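Local coordinates for protein pectate lyase II (Xanthomonas campestris pv. campestris, PDB 2QY1) that probably cleaves the pectate of plant cell walls by beta-elimination, as a secreted polysaccharide lyase of family 1, at residues N101-L106 with A322-N327; D132-F137 with S167-Y172; V233-I238 with R256-I261. The protein carries 2 engineered substitutions. All coordinates share one frame; numbering follows the deposited sequence.

Contact 1. Residues N101-L106 with A322-N327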
loop_
_atom_site.group_PDB
_atom_site.type_symbol
_atom_site.label_atom_id
_atom_site.label_comp_id
_atom_site.label_asym_id
_atom_site.label_seq_id
_atom_site.Cartn_x
_atom_site.Cartn_y
_atom_site.Cartn_z
ATOM N N ASN A 101 4.458 11.040 4.516
ATOM C CA ASN A 101 3.990 11.698 5.750
ATOM C C ASN A 101 2.534 12.186 5.725
ATOM O O ASN A 101 2.176 13.145 6.423
ATOM C CB ASN A 101 4.948 12.832 6.163
ATOM C CG ASN A 101 5.032 13.012 7.673
ATOM O OD1 ASN A 101 5.218 12.048 8.416
ATOM N ND2 ASN A 101 4.905 14.254 8.130
ATOM N N MET A 102 1.698 11.531 4.919
ATOM C CA MET A 102 0.273 11.851 4.884
ATOM C C MET A 102 -0.500 10.976 5.861
ATOM O O MET A 102 -0.243 9.777 5.971
ATOM C CB MET A 102 -0.306 11.675 3.475
ATOM C CG MET A 102 0.200 12.679 2.445
ATOM S SD MET A 102 -0.395 14.353 2.741
ATOM C CE MET A 102 -2.038 14.256 2.023
ATOM N N THR A 103 -1.436 11.592 6.577
ATOM C CA THR A 103 -2.383 10.863 7.409
ATOM C C THR A 103 -3.737 10.928 6.713
ATOM O O THR A 103 -4.339 12.002 6.598
ATOM C CB THR A 103 -2.444 11.437 8.841
ATOM O OG1 THR A 103 -1.156 11.311 9.456
ATOM C CG2 THR A 103 -3.472 10.697 9.685
ATOM N N ILE A 104 -4.188 9.768 6.236
ATOM C CA ILE A 104 -5.370 9.654 5.383
ATOM C C ILE A 104 -6.397 8.745 6.068
ATOM O O ILE A 104 -6.154 7.550 6.250
ATOM C CB ILE A 104 -4.992 9.097 3.977
ATOM C CG1 ILE A 104 -3.945 9.998 3.296
ATOM C CG2 ILE A 104 -6.236 8.941 3.094
ATOM C CD1 ILE A 104 -3.363 9.444 1.999
ATOM N N GLY A 105 -7.540 9.313 6.452
ATOM C CA GLY A 105 -8.514 8.561 7.236
ATOM C C GLY A 105 -9.972 8.711 6.850
ATOM O O GLY A 105 -10.403 9.773 6.394
ATOM N N LEU A 106 -10.719 7.620 7.035
ATOM C CA LEU A 106 -12.181 7.597 6.943
ATOM C C LEU A 106 -12.742 8.309 5.710
ATOM O O LEU A 106 -13.599 9.198 5.817
ATOM C CB LEU A 106 -12.799 8.151 8.234
ATOM C CG LEU A 106 -12.574 7.315 9.499
ATOM C CD1 LEU A 106 -12.754 8.175 10.746
ATOM C CD2 LEU A 106 -13.513 6.109 9.524
ATOM N N ALA A 322 7.218 3.368 11.842
ATOM C CA ALA A 322 6.188 3.344 10.797
ATOM C C ALA A 322 5.106 4.399 10.976
ATOM O O ALA A 322 4.670 4.675 12.097
ATOM C CB ALA A 322 5.561 1.962 10.687
ATOM N N GLY A 323 4.680 4.982 9.857
ATOM C CA GLY A 323 3.569 5.926 9.835
ATOM C C GLY A 323 3.991 7.377 9.737
ATOM O O GLY A 323 5.183 7.693 9.730
ATOM N N ALA A 324 2.999 8.255 9.646
ATOM C CA ALA A 324 3.226 9.693 9.600
ATOM C C ALA A 324 3.502 10.230 11.003
ATOM O O ALA A 324 3.167 9.587 12.000
ATOM C CB ALA A 324 2.028 10.397 8.979
ATOM N N GLY A 325 4.124 11.403 11.072
ATOM C CA GLY A 325 4.408 12.053 12.354
ATOM C C GLY A 325 5.602 11.475 13.090
ATOM O O GLY A 325 5.822 11.786 14.261
ATOM N N LYS A 326 6.380 10.644 12.397
ATOM C CA LYS A 326 7.547 9.981 12.986
ATOM C C LYS A 326 8.863 10.585 12.506
ATOM O O LYS A 326 9.932 9.998 12.704
ATOM C CB LYS A 326 7.521 8.480 12.664
ATOM C CG LYS A 326 6.355 7.724 13.287
ATOM C CD LYS A 326 6.589 7.471 14.768
ATOM C CE LYS A 326 5.394 6.789 15.410
ATOM N NZ LYS A 326 5.047 5.517 14.713
ATOM N N ASN A 327 8.778 11.755 11.869
ATOM C CA ASN A 327 9.943 12.443 11.304
ATOM C C ASN A 327 10.709 11.590 10.273
ATOM O O ASN A 327 11.917 11.744 10.086
ATOM C CB ASN A 327 10.864 12.933 12.427
ATOM C CG ASN A 327 11.939 13.874 11.933
ATOM O OD1 ASN A 327 11.676 14.802 11.161
ATOM N ND2 ASN A 327 13.159 13.639 12.375
HETATM O O HOH W 1 6.693 14.020 11.028
HETATM O O HOH W 2 6.807 9.980 9.500
#
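The carboxamide of N101 reaches across to the loop at A324 and G325, where its OD1 accepts the backbone N-H of G325 at 2.9 Å (158° at the hydrogen), the donor tilted 27° from the carbonyl plane. The same oxygen lies 3.3 Å from A324 CA. Beside it, the methyl of A324 points at the strand, and its CB rests 3.3 Å from T103 OG1. A water extends the grip: it donates to N101 OD1 and to G323 O and accepts from K326 N, so three backbone groups of the tail converge around one amide oxygen, directly or through the water. This is the right-handed parallel beta-helix of the pectate lyases, with its C-terminal tail after helix 314-321 laid over the bends between strands. N101 sits at such a bend with left-handed backbone angles. Further out, N101 ND2 is bonded to G78 O, which helps fix the rotation of the amide, and A324 N donates to T135 OG1 on the adjoining strand. Within the tail, K326 NZ folds back to A322 O at 2.8 Å, with I319 O as a weak second acceptor.

Contact 2. Residues D132-F137 with S167-Y172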
loop_
_atom_site.group_PDB
_atom_site.type_symbol
_atom_site.label_atom_id
_atom_site.label_comp_id
_atom_site.label_asym_id
_atom_site.label_seq_id
_atom_site.Cartn_x
_atom_site.Cartn_y
_atom_site.Cartn_z
ATOM N N ASP A 132 5.734 6.323 1.271
ATOM C CA ASP A 132 6.582 6.208 2.465
ATOM C C ASP A 132 6.053 6.974 3.680
ATOM O O ASP A 132 5.610 8.112 3.558
ATOM C CB ASP A 132 8.002 6.678 2.119
ATOM C CG ASP A 132 8.966 6.569 3.290
ATOM O OD1 ASP A 132 9.433 5.447 3.590
ATOM O OD2 ASP A 132 9.277 7.617 3.894
ATOM N N HIS A 133 6.109 6.345 4.856
ATOM C CA HIS A 133 5.752 7.014 6.119
ATOM C C HIS A 133 4.379 7.695 6.104
ATOM O O HIS A 133 4.223 8.825 6.577
ATOM C CB HIS A 133 6.843 8.012 6.532
ATOM C CG HIS A 133 8.015 7.375 7.207
ATOM N ND1 HIS A 133 9.179 7.059 6.541
ATOM C CD2 HIS A 133 8.198 6.983 8.491
ATOM C CE1 HIS A 133 10.032 6.509 7.386
ATOM N NE2 HIS A 133 9.461 6.449 8.576
ATOM N N ASN A 134 3.391 7.002 5.554
ATOM C CA ASN A 134 2.011 7.459 5.604
ATOM C C ASN A 134 1.236 6.634 6.624
ATOM O O ASN A 134 1.592 5.484 6.906
ATOM C CB ASN A 134 1.353 7.363 4.220
ATOM C CG ASN A 134 2.128 8.118 3.149
ATOM O OD1 ASN A 134 2.153 9.346 3.137
ATOM N ND2 ASN A 134 2.766 7.378 2.243
ATOM N N THR A 135 0.192 7.234 7.189
ATOM C CA THR A 135 -0.727 6.520 8.078
ATOM C C THR A 135 -2.099 6.490 7.414
ATOM O O THR A 135 -2.646 7.532 7.058
ATOM C CB THR A 135 -0.793 7.174 9.473
ATOM O OG1 THR A 135 0.501 7.107 10.082
ATOM C CG2 THR A 135 -1.801 6.464 10.383
ATOM N N VAL A 136 -2.637 5.286 7.228
ATOM C CA VAL A 136 -3.905 5.100 6.523
ATOM C C VAL A 136 -4.863 4.307 7.411
ATOM O O VAL A 136 -4.528 3.211 7.861
ATOM C CB VAL A 136 -3.687 4.373 5.168
ATOM C CG1 VAL A 136 -5.020 4.104 4.459
ATOM C CG2 VAL A 136 -2.751 5.180 4.260
ATOM N N PHE A 137 -6.046 4.863 7.672
ATOM C CA PHE A 137 -7.027 4.194 8.535
ATOM C C PHE A 137 -8.479 4.444 8.128
ATOM O O PHE A 137 -8.797 5.441 7.485
ATOM C CB PHE A 137 -6.810 4.570 10.007
ATOM C CG PHE A 137 -7.190 5.988 10.344
ATOM C CD1 PHE A 137 -6.273 7.026 10.188
ATOM C CD2 PHE A 137 -8.465 6.284 10.828
ATOM C CE1 PHE A 137 -6.622 8.335 10.502
ATOM C CE2 PHE A 137 -8.824 7.592 11.140
ATOM C CZ PHE A 137 -7.899 8.618 10.978
ATOM N N SER A 167 7.014 1.666 1.864
ATOM C CA SER A 167 7.825 1.519 3.075
ATOM C C SER A 167 7.373 2.374 4.259
ATOM O O SER A 167 6.900 3.498 4.082
ATOM C CB SER A 167 9.296 1.802 2.766
ATOM O OG SER A 167 9.459 3.099 2.209
ATOM N N TYR A 168 7.531 1.821 5.462
ATOM C CA TYR A 168 7.258 2.526 6.723
ATOM C C TYR A 168 5.862 3.144 6.817
ATOM O O TYR A 168 5.678 4.180 7.459
ATOM C CB TYR A 168 8.325 3.592 6.999
ATOM C CG TYR A 168 9.722 3.042 7.171
ATOM C CD1 TYR A 168 10.183 2.642 8.422
ATOM C CD2 TYR A 168 10.587 2.932 6.083
ATOM C CE1 TYR A 168 11.469 2.142 8.589
ATOM C CE2 TYR A 168 11.879 2.426 6.241
ATOM C CZ TYR A 168 12.307 2.033 7.496
ATOM O OH TYR A 168 13.577 1.533 7.665
ATOM N N ASN A 169 4.885 2.520 6.165
ATOM C CA ASN A 169 3.497 2.946 6.296
ATOM C C ASN A 169 2.797 2.274 7.472
ATOM O O ASN A 169 3.211 1.171 7.891
ATOM C CB ASN A 169 2.729 2.675 5.001
ATOM C CG ASN A 169 3.228 3.512 3.840
ATOM O OD1 ASN A 169 3.133 4.739 3.859
ATOM N ND2 ASN A 169 3.764 2.851 2.821
ATOM N N TYR A 170 1.788 2.921 7.993
ATOM C CA TYR A 170 1.001 2.374 9.083
ATOM C C TYR A 170 -0.450 2.305 8.629
ATOM O O TYR A 170 -1.093 3.334 8.420
ATOM C CB TYR A 170 1.174 3.247 10.332
ATOM C CG TYR A 170 0.449 2.800 11.591
ATOM C CD1 TYR A 170 -0.030 1.495 11.745
ATOM C CD2 TYR A 170 0.276 3.691 12.650
ATOM C CE1 TYR A 170 -0.686 1.103 12.917
ATOM C CE2 TYR A 170 -0.368 3.307 13.821
ATOM C CZ TYR A 170 -0.844 2.015 13.949
ATOM O OH TYR A 170 -1.481 1.648 15.114
ATOM N N VAL A 171 -0.944 1.082 8.449
ATOM C CA VAL A 171 -2.325 0.856 8.038
ATOM C C VAL A 171 -3.047 0.101 9.145
ATOM O O VAL A 171 -2.663 -1.020 9.496
ATOM C CB VAL A 171 -2.430 0.070 6.701
ATOM C CG1 VAL A 171 -3.887 -0.009 6.239
ATOM C CG2 VAL A 171 -1.557 0.704 5.613
ATOM N N TYR A 172 -4.085 0.723 9.699
ATOM C CA TYR A 172 -4.856 0.112 10.782
ATOM C C TYR A 172 -6.358 0.359 10.642
ATOM O O TYR A 172 -6.775 1.263 9.921
ATOM C CB TYR A 172 -4.338 0.570 12.156
ATOM C CG TYR A 172 -4.615 2.018 12.506
ATOM C CD1 TYR A 172 -5.774 2.379 13.194
ATOM C CD2 TYR A 172 -3.710 3.023 12.167
ATOM C CE1 TYR A 172 -6.030 3.704 13.523
ATOM C CE2 TYR A 172 -3.957 4.353 12.498
ATOM C CZ TYR A 172 -5.116 4.685 13.170
ATOM O OH TYR A 172 -5.365 5.997 13.497
#
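The carboxamides of N134 and N169 run alongside one another, their planes 11° apart, the aligned asparagines inside the bends of the parallel beta-helix that pectate lyases are known for. Neighbouring coils repeat here one above the other, and N169 in turn touches N199 on strand 193-202. N169 OD1 is gripped twice from the coil next to it, by N134 N at 2.8 Å and, with a more bent geometry, by N134 ND2 at 3.1 Å; N134 OD1 meanwhile accepts M102 N, and N169 ND2 is bonded to V131 O. H133 and Y168 both take left-handed backbone angles at the bend. Their ring planes are nearly parallel but offset, with little overlap, so that Y168 CB rather than the phenol ring sits over the imidazole, 3.4 Å from its centroid. The H133 ring is held at both nitrogens, ND1 to D132 OD2 in the ring plane and NE2 to A329 O, while D132 OD1 takes the S167 hydroxyl on its anti lone pair at 2.7 Å. Past the buried bend the parallel strands continue through Y170 N to N134 O, V136 N to Y170 O and Y172 N to V136 O. By contrast, F137, Y170 and Y172 are partly exposed, on the face they share with buried T135, and the F137 and Y172 rings barely overlap. With chi1 at 71° and 70°, these two lean the same way, which brings F137 CB over the centre of the Y172 ring, 3.6 Å from the centroid, while T135 CG2 meets that ring's edge at CE2, 3.7 Å away.

Contact 3. Residues V233-I238 with R256-I261. With PO4 (phosphate ion), chain C.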
loop_
_atom_site.group_PDB
_atom_site.type_symbol
_atom_site.label_atom_id
_atom_site.label_comp_id
_atom_site.label_asym_id
_atom_site.label_seq_id
_atom_site.Cartn_x
_atom_site.Cartn_y
_atom_site.Cartn_z
ATOM N N VAL A 233 -0.713 -14.353 -2.510
ATOM C CA VAL A 233 -0.004 -14.337 -3.789
ATOM C C VAL A 233 -0.754 -15.183 -4.813
ATOM O O VAL A 233 -1.039 -16.351 -4.568
ATOM C CB VAL A 233 1.453 -14.840 -3.646
ATOM C CG1 VAL A 233 2.248 -14.515 -4.895
ATOM C CG2 VAL A 233 2.124 -14.212 -2.431
ATOM N N ARG A 234 -1.057 -14.588 -5.964
ATOM C CA ARG A 234 -1.975 -15.186 -6.934
ATOM C C ARG A 234 -1.519 -14.969 -8.374
ATOM O O ARG A 234 -0.635 -14.151 -8.638
ATOM C CB ARG A 234 -3.381 -14.598 -6.743
ATOM C CG ARG A 234 -4.063 -15.003 -5.439
ATOM C CD ARG A 234 -4.973 -13.904 -4.909
ATOM N NE ARG A 234 -6.226 -13.815 -5.656
ATOM C CZ ARG A 234 -7.350 -13.277 -5.188
ATOM N NH1 ARG A 234 -7.402 -12.781 -3.957
ATOM N NH2 ARG A 234 -8.436 -13.249 -5.951
ATOM N N MET A 235 -2.130 -15.716 -9.294
ATOM C CA MET A 235 -1.912 -15.569 -10.742
ATOM C C MET A 235 -0.446 -15.652 -11.189
ATOM O O MET A 235 0.012 -14.847 -12.005
ATOM C CB MET A 235 -2.558 -14.273 -11.262
ATOM C CG MET A 235 -4.081 -14.232 -11.179
ATOM S SD MET A 235 -4.916 -15.680 -11.873
ATOM C CE MET A 235 -4.354 -15.658 -13.577
ATOM N N GLY A 236 0.285 -16.625 -10.653
ATOM C CA GLY A 236 1.679 -16.839 -11.036
ATOM C C GLY A 236 2.671 -15.846 -10.456
ATOM O O GLY A 236 3.868 -15.922 -10.743
ATOM N N GLY A 237 2.179 -14.908 -9.648
ATOM C CA GLY A 237 3.044 -13.972 -8.936
ATOM C C GLY A 237 3.994 -14.707 -8.004
ATOM O O GLY A 237 3.675 -15.791 -7.504
ATOM N N ILE A 238 5.174 -14.137 -7.793
ATOM C CA ILE A 238 6.126 -14.692 -6.833
ATOM C C ILE A 238 6.506 -13.610 -5.824
ATOM O O ILE A 238 6.791 -12.477 -6.202
ATOM C CB ILE A 238 7.390 -15.278 -7.529
ATOM C CG1 ILE A 238 6.996 -16.374 -8.531
ATOM C CG2 ILE A 238 8.377 -15.826 -6.493
ATOM C CD1 ILE A 238 8.121 -16.830 -9.462
ATOM N N ARG A 256 -5.114 -17.872 -2.690
ATOM C CA ARG A 256 -6.530 -18.246 -2.754
ATOM C C ARG A 256 -7.378 -17.315 -3.622
ATOM O O ARG A 256 -7.075 -16.130 -3.754
ATOM C CB ARG A 256 -7.128 -18.333 -1.341
ATOM C CG ARG A 256 -7.005 -17.048 -0.512
ATOM C CD ARG A 256 -7.581 -17.230 0.881
ATOM N NE ARG A 256 -6.899 -18.296 1.615
ATOM C CZ ARG A 256 -7.384 -18.905 2.693
ATOM N NH1 ARG A 256 -8.570 -18.565 3.184
ATOM N NH2 ARG A 256 -6.680 -19.863 3.282
ATOM N N ASP A 257 -8.430 -17.886 -4.212
ATOM C CA ASP A 257 -9.505 -17.149 -4.907
ATOM C C ASP A 257 -9.202 -16.646 -6.325
ATOM O O ASP A 257 -10.023 -15.948 -6.930
ATOM C CB ASP A 257 -10.072 -16.025 -4.027
ATOM C CG ASP A 257 -10.766 -16.554 -2.785
ATOM O OD1 ASP A 257 -11.609 -17.466 -2.912
ATOM O OD2 ASP A 257 -10.471 -16.057 -1.678
ATOM N N SER A 258 -8.035 -17.015 -6.851
ATOM C CA SER A 258 -7.717 -16.795 -8.261
ATOM C C SER A 258 -7.778 -18.101 -9.049
ATOM O O SER A 258 -7.727 -19.189 -8.468
ATOM C CB SER A 258 -6.342 -16.143 -8.422
ATOM O OG SER A 258 -6.426 -14.737 -8.280
ATOM N N SER A 259 -7.888 -17.984 -10.371
ATOM C CA SER A 259 -7.914 -19.143 -11.264
ATOM C C SER A 259 -6.607 -19.936 -11.217
ATOM O O SER A 259 -6.598 -21.144 -11.457
ATOM C CB SER A 259 -8.218 -18.707 -12.700
ATOM O OG SER A 259 -7.290 -17.733 -13.144
ATOM N N GLU A 260 -5.511 -19.244 -10.907
ATOM C CA GLU A 260 -4.190 -19.865 -10.788
ATOM C C GLU A 260 -3.458 -19.354 -9.552
ATOM O O GLU A 260 -3.574 -18.180 -9.194
ATOM C CB GLU A 260 -3.355 -19.597 -12.041
ATOM C CG GLU A 260 -3.797 -20.396 -13.261
ATOM C CD GLU A 260 -3.215 -19.864 -14.556
ATOM O OE1 GLU A 260 -3.185 -18.628 -14.743
ATOM O OE2 GLU A 260 -2.794 -20.688 -15.392
ATOM N N ILE A 261 -2.702 -20.238 -8.906
ATOM C CA ILE A 261 -2.022 -19.890 -7.654
ATOM C C ILE A 261 -0.770 -19.024 -7.855
ATOM O O ILE A 261 -0.243 -18.915 -8.966
ATOM C CB ILE A 261 -1.679 -21.144 -6.789
ATOM C CG1 ILE A 261 -0.641 -22.034 -7.483
ATOM C CG2 ILE A 261 -2.949 -21.922 -6.422
ATOM C CD1 ILE A 261 0.146 -22.913 -6.528
HETATM P P PO4 C . -11.053 -12.157 -3.377
HETATM O O1 PO4 C . -9.771 -12.235 -2.583
HETATM O O2 PO4 C . -11.792 -10.883 -3.034
HETATM O O3 PO4 C . -11.927 -13.343 -3.024
HETATM O O4 PO4 C . -10.744 -12.176 -4.859
#
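A type I' turn from R234 to G237, closed by G237 N to R234 O, presents two successive N-H groups to segment 256-261, M235 N to E260 O and G236 N to I261 O, each 2.9 Å long. R234 and M235 supply the main side-chain contacts. A kinked chain brings R234 NE in line with S258 OG, 2.8 Å away at 174°, with the hydroxyl in the guanidinium plane. S258 OG is also hydrogen-bonded to D184 OD2, a second-shell carboxylate that positions it, and D184 OD1 takes S259 N. The carbonyl oxygen of R256 lies over one face of the guanidinium, 3.2 Å from R234 CZ, and D257 CB covers the same face. At the outer edge the group grips a phosphate ion, probably from the crystallisation liquor, with NH1 to O1 and NH2 to O4 both at 2.8 Å; R212 lies close by. M235 curls back along the loop beyond S258, its SD 3.4 Å from S259 OG, and its CE touches E260 OE1 at 3.4 Å, the M235 and E260 side chains crossing at about a right angle. Segment 233-238 links strands 231-234 and 238-242, and segment 256-261 links strands 245-255 and 263-267, so the turn of one coil of the parallel beta-helix docks on the longer connection of the next.

How the contacts relate
All three contacts belong to one parallel beta-helix but sample different depths of it. Contact 2 is the buried one, joining two successive coils by strand pairing and aligned amides. Contact 1 is a surface contact touching the same region: strand 97-105 pairs with strand 129-137, and the tail is probably hydrogen-bonded to contact 2 through G323 N to Y168 O. Its chemistry is small and water-assisted, with one side-chain oxygen serving the backbone of a loop. Contact 3 lies across the molecule's centre from contact 1, about 31 Å between centres, and couples coils mainly through a turn and a loop, with a single backbone bridge. There a guanidinium and an anion take the place that amides and a His-carboxylate pair hold in contact 2.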